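Local coordinates for protein putative acyl-CoA thioester hydrolase (Yersinia pestis KIM10+, PDB 5DM5) that probably hydrolyses acyl-CoA thioesters to free acids and coenzyme A, working as a hexamer of hot-dog-fold subunits, at residues Q47-I50 and G51-Q55. Numbering follows the deposited sequence.
Sequences QMDI and GGAIQ
From Q47 to I54 the backbone runs as one unbroken alpha helix, each N-H of G51, G52, A53 and I54 bonding to the C=O four residues earlier, from G51 N to Q47 O at 2.8 Å through I54 N to I50 O at 3.0 Å. It is the central helix of the hot-dog fold, 43-60, the sausage around which the antiparallel sheet wraps. Across this turn the side chains touch mainly backbone atoms, and several reach the sheet or other subunits. Without side chains, G51 and G52 present bare backbone in the buried middle of the helix. A53 adds just a methyl, whose CB lies 3.2 Å from D49 O and 3.3 Å from I50 O, and which also touches Y127 of strand 118-129. The Y127 hydroxyl also hydrogen-bonds to D49 O, so that carbonyl serves two partners. M48, long and flexible, reaches into the sheet among I102, V104, A123 and F125, while buried Q47 has its OE1 hydrogen-bonded to T26 OG1. D49 CB points away, but with CG anti to the backbone N (chi1 -173°) its carboxylate comes nearer to the next turn, OD2 4.4 Å from A53 CB; OD1 makes a weak hydrogen bond to G42 N of a second subunit. Branched and apolar, I50 and I54 suit the interface: I50 packs on F40 of the second subunit and L27 of a third, I54 on V83 of that third subunit. One turn on, the I54 side chain lies alongside the I50 carbonyl, CG1 3.4 Å from I50 O.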
loop_
_atom_site.group_PDB
_atom_site.type_symbol
_atom_site.label_atom_id
_atom_site.label_comp_id
_atom_site.label_asym_id
_atom_site.label_seq_id
_atom_site.Cartn_x
_atom_site.Cartn_y
_atom_site.Cartn_z
ATOM N N GLN B 47 -7.277 4.122 -12.459
ATOM C CA GLN B 47 -8.481 3.324 -12.656
ATOM C C GLN B 47 -8.957 3.314 -14.103
ATOM O O GLN B 47 -9.431 2.299 -14.573
ATOM C CB GLN B 47 -9.599 3.815 -11.745
ATOM C CG GLN B 47 -9.234 3.641 -10.304
ATOM C CD GLN B 47 -9.059 2.186 -9.951
ATOM O OE1 GLN B 47 -10.036 1.473 -9.715
ATOM N NE2 GLN B 47 -7.815 1.712 -10.000
ATOM N N MET B 48 -8.882 4.439 -14.802
ATOM C CA MET B 48 -9.282 4.428 -16.203
ATOM C C MET B 48 -8.349 3.592 -17.073
ATOM O O MET B 48 -8.791 2.899 -17.977
ATOM C CB MET B 48 -9.384 5.843 -16.769
ATOM C CG MET B 48 -10.319 6.742 -15.987
ATOM S SD MET B 48 -10.597 8.378 -16.693
ATOM C CE MET B 48 -11.470 7.952 -18.186
ATOM N N ASP B 49 -7.051 3.680 -16.841
ATOM C CA ASP B 49 -6.113 2.858 -17.601
ATOM C C ASP B 49 -6.351 1.389 -17.285
ATOM O O ASP B 49 -6.292 0.544 -18.162
ATOM C CB ASP B 49 -4.671 3.256 -17.316
ATOM C CG ASP B 49 -3.681 2.542 -18.204
ATOM O OD1 ASP B 49 -2.473 2.784 -18.067
ATOM O OD2 ASP B 49 -4.077 1.673 -18.986
ATOM N N ILE B 50 -6.609 1.080 -16.020
ATOM C CA ILE B 50 -6.902 -0.301 -15.648
ATOM C C ILE B 50 -8.153 -0.820 -16.314
ATOM O O ILE B 50 -8.144 -1.839 -17.003
ATOM C CB ILE B 50 -7.137 -0.458 -14.157
ATOM C CG1 ILE B 50 -5.869 -0.215 -13.368
ATOM C CG2 ILE B 50 -7.578 -1.862 -13.874
ATOM C CD1 ILE B 50 -6.056 -0.311 -11.888
ATOM N N GLY B 51 -9.222 -0.070 -16.122
ATOM C CA GLY B 51 -10.524 -0.409 -16.637
ATOM C C GLY B 51 -10.492 -0.603 -18.129
ATOM O O GLY B 51 -11.114 -1.518 -18.631
ATOM N N GLY B 52 -9.761 0.234 -18.855
ATOM C CA GLY B 52 -9.631 0.034 -20.290
ATOM C C GLY B 52 -8.779 -1.187 -20.643
ATOM O O GLY B 52 -9.083 -1.945 -21.575
ATOM N N ALA B 53 -7.709 -1.383 -19.878
ATOM C CA ALA B 53 -6.781 -2.471 -20.125
ATOM C C ALA B 53 -7.459 -3.817 -20.019
ATOM O O ALA B 53 -7.093 -4.763 -20.717
ATOM C CB ALA B 53 -5.641 -2.401 -19.157
ATOM N N ILE B 54 -8.466 -3.905 -19.160
ATOM C CA ILE B 54 -9.209 -5.154 -19.020
ATOM C C ILE B 54 -9.870 -5.558 -20.326
ATOM O O ILE B 54 -9.590 -6.619 -20.901
ATOM C CB ILE B 54 -10.308 -5.040 -17.947
ATOM C CG1 ILE B 54 -9.689 -4.847 -16.559
ATOM C CG2 ILE B 54 -11.197 -6.268 -17.958
ATOM C CD1 ILE B 54 -10.702 -4.749 -15.436
ATOM N N GLN B 55 -10.719 -4.670 -20.807
ATOM C CA GLN B 55 -11.457 -4.924 -22.008
ATOM C C GLN B 55 -10.552 -5.109 -23.207
ATOM O O GLN B 55 -10.825 -5.932 -24.069
ATOM C CB GLN B 55 -12.447 -3.803 -22.199
ATOM C CG GLN B 55 -13.401 -4.001 -23.319
ATOM C CD GLN B 55 -14.583 -3.108 -23.142
ATOM O OE1 GLN B 55 -15.250 -3.172 -22.112
ATOM N NE2 GLN B 55 -14.841 -2.250 -24.110
#